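Local coordinates for protein ceramide very long chain fatty acid hydroxylase SCS7 (Saccharomyces cerevisiae, PDB 4ZR1) that hydroxylates the very long chain fatty acid of ceramides, probably at C-2, in the endoplasmic reticulum, with two bound zinc ions that probably form a catalytic dimetal centre, at residues 123-128 and 210-215. Residues are numbered along the deposited sequence; the frame is centred on the assembly and turned at random.
Sequences LKNMNQ and PLYWAY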
loop_
_atom_site.group_PDB
_atom_site.type_symbol
_atom_site.label_atom_id
_atom_site.label_comp_id
_atom_site.label_asym_id
_atom_site.label_seq_id
_atom_site.Cartn_x
_atom_site.Cartn_y
_atom_site.Cartn_z
ATOM N N LEU A 123 15.397 26.437 -8.169
ATOM C CA LEU A 123 14.978 27.834 -8.051
ATOM C C LEU A 123 16.145 28.831 -8.065
ATOM O O LEU A 123 15.921 30.034 -8.010
ATOM C CB LEU A 123 14.156 28.037 -6.772
ATOM C CG LEU A 123 12.761 27.410 -6.752
ATOM C CD1 LEU A 123 12.194 27.414 -5.342
ATOM C CD2 LEU A 123 11.822 28.144 -7.693
ATOM N N LYS A 124 17.379 28.345 -8.146
ATOM C CA LYS A 124 18.549 29.229 -8.185
ATOM C C LYS A 124 19.232 29.131 -9.561
ATOM O O LYS A 124 20.133 29.893 -9.886
ATOM C CB LYS A 124 19.514 28.853 -7.048
ATOM C CG LYS A 124 20.987 29.372 -7.055
ATOM C CD LYS A 124 21.252 30.833 -7.460
ATOM C CE LYS A 124 22.730 31.170 -7.351
ATOM N NZ LYS A 124 23.541 30.131 -8.067
ATOM N N ASN A 125 18.773 28.221 -10.407
ATOM C CA ASN A 125 19.465 27.999 -11.667
ATOM C C ASN A 125 18.532 28.009 -12.858
ATOM O O ASN A 125 18.916 27.657 -13.980
ATOM C CB ASN A 125 20.219 26.682 -11.600
ATOM C CG ASN A 125 21.240 26.668 -10.487
ATOM O OD1 ASN A 125 22.336 27.203 -10.644
ATOM N ND2 ASN A 125 20.884 26.076 -9.346
ATOM N N MET A 126 17.305 28.441 -12.615
ATOM C CA MET A 126 16.252 28.275 -13.601
ATOM C C MET A 126 15.120 29.271 -13.372
ATOM O O MET A 126 14.948 29.768 -12.261
ATOM C CB MET A 126 15.738 26.851 -13.534
ATOM C CG MET A 126 14.703 26.530 -14.528
ATOM S SD MET A 126 14.040 24.931 -14.131
ATOM C CE MET A 126 12.826 24.890 -15.443
ATOM N N ASN A 127 14.385 29.598 -14.432
ATOM C CA ASN A 127 13.209 30.441 -14.308
ATOM C C ASN A 127 12.300 29.833 -13.245
ATOM O O ASN A 127 11.819 28.698 -13.391
ATOM C CB ASN A 127 12.473 30.565 -15.645
ATOM C CG ASN A 127 11.417 31.654 -15.628
ATOM O OD1 ASN A 127 10.429 31.556 -14.903
ATOM N ND2 ASN A 127 11.609 32.689 -16.446
ATOM N N GLN A 128 12.088 30.582 -12.171
ATOM C CA GLN A 128 11.375 30.072 -11.012
ATOM C C GLN A 128 9.951 29.664 -11.357
ATOM O O GLN A 128 9.432 28.679 -10.836
ATOM C CB GLN A 128 11.405 31.115 -9.896
ATOM C CG GLN A 128 12.841 31.380 -9.439
ATOM C CD GLN A 128 12.943 32.222 -8.189
ATOM O OE1 GLN A 128 11.950 32.745 -7.682
ATOM N NE2 GLN A 128 14.156 32.346 -7.670
ATOM N N PRO A 210 16.558 18.020 -18.926
ATOM C CA PRO A 210 17.658 18.931 -18.615
ATOM C C PRO A 210 17.859 19.019 -17.109
ATOM O O PRO A 210 16.888 19.045 -16.356
ATOM C CB PRO A 210 17.185 20.271 -19.189
ATOM C CG PRO A 210 16.225 19.909 -20.258
ATOM C CD PRO A 210 15.561 18.638 -19.821
ATOM N N LEU A 211 19.114 19.093 -16.696
ATOM C CA LEU A 211 19.503 18.987 -15.301
ATOM C C LEU A 211 18.547 19.655 -14.301
ATOM O O LEU A 211 17.954 18.970 -13.464
ATOM C CB LEU A 211 20.913 19.550 -15.144
ATOM C CG LEU A 211 21.668 19.225 -13.864
ATOM C CD1 LEU A 211 22.985 18.610 -14.232
ATOM C CD2 LEU A 211 21.913 20.501 -13.122
ATOM N N TYR A 212 18.370 20.970 -14.390
ATOM C CA TYR A 212 17.606 21.679 -13.356
ATOM C C TYR A 212 16.110 21.490 -13.521
ATOM O O TYR A 212 15.340 21.772 -12.600
ATOM C CB TYR A 212 17.952 23.163 -13.348
ATOM C CG TYR A 212 19.389 23.408 -12.980
ATOM C CD1 TYR A 212 19.845 23.133 -11.699
ATOM C CD2 TYR A 212 20.297 23.893 -13.911
ATOM C CE1 TYR A 212 21.161 23.347 -11.348
ATOM C CE2 TYR A 212 21.620 24.109 -13.565
ATOM C CZ TYR A 212 22.040 23.836 -12.282
ATOM O OH TYR A 212 23.347 24.041 -11.925
ATOM N N TRP A 213 15.701 21.003 -14.689
ATOM C CA TRP A 213 14.320 20.581 -14.888
ATOM C C TRP A 213 14.064 19.313 -14.082
ATOM O O TRP A 213 12.953 19.069 -13.607
ATOM C CB TRP A 213 14.020 20.303 -16.364
ATOM C CG TRP A 213 14.016 21.485 -17.306
ATOM C CD1 TRP A 213 14.681 22.671 -17.163
ATOM C CD2 TRP A 213 13.310 21.570 -18.551
ATOM N NE1 TRP A 213 14.423 23.493 -18.241
ATOM C CE2 TRP A 213 13.587 22.836 -19.109
ATOM C CE3 TRP A 213 12.462 20.698 -19.247
ATOM C CZ2 TRP A 213 13.048 23.252 -20.329
ATOM C CZ3 TRP A 213 11.925 21.112 -20.461
ATOM C CH2 TRP A 213 12.219 22.379 -20.986
ATOM N N ALA A 214 15.103 18.487 -13.961
ATOM C CA ALA A 214 15.001 17.231 -13.237
ATOM C C ALA A 214 14.914 17.508 -11.748
ATOM O O ALA A 214 14.146 16.865 -11.047
ATOM C CB ALA A 214 16.174 16.333 -13.547
ATOM N N TYR A 215 15.689 18.480 -11.273
ATOM C CA TYR A 215 15.618 18.889 -9.879
ATOM C C TYR A 215 14.202 19.275 -9.494
ATOM O O TYR A 215 13.666 18.771 -8.504
ATOM C CB TYR A 215 16.573 20.048 -9.605
ATOM C CG TYR A 215 17.990 19.588 -9.393
ATOM C CD1 TYR A 215 18.420 19.152 -8.146
ATOM C CD2 TYR A 215 18.895 19.568 -10.444
ATOM C CE1 TYR A 215 19.705 18.716 -7.952
ATOM C CE2 TYR A 215 20.188 19.136 -10.257
ATOM C CZ TYR A 215 20.583 18.712 -9.009
ATOM O OH TYR A 215 21.874 18.284 -8.829
#
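Asn125 lies flat on the Tyr212 ring in an amide-aromatic stack that joins the probably lumenal turn of the TM1-TM2 helical hairpin to the first turn of TM4, helix 211-236. Its CB sits over the middle of the ring in a CH-pi contact, 3.3 Å from the centroid and 5° off the normal. Beyond it, CG passes over the CE1-CZ bond, with the amide plane tilted 10° from the ring. Asn125 ND2 lies 3.4 Å from Tyr212 CE1 and hydrogen-bonds to Val121 O, one turn back, while Asn125 OD1 lies 3.6 Å from Tyr212 OH without a hydrogen bond. Leu211 CD2 lies over the centre of the opposite face, leaving the ring between it and Asn125 CB. Were Tyr212 replaced by an alanine, the Asn125 amide and Leu211 CD2 would probably lose the flat surface they lie against, opening a gap between the helix ends. Met126 widens the contact: with CG anti to the backbone N (chi1 -177°) and the chain extended beyond it, the side chain crosses Trp213 at about a right angle, its SD set obliquely 4.7 Å from the centroid of the five-membered ring, a Met-aromatic contact. Met126 CE approaches Trp213 CD1 to 3.4 Å.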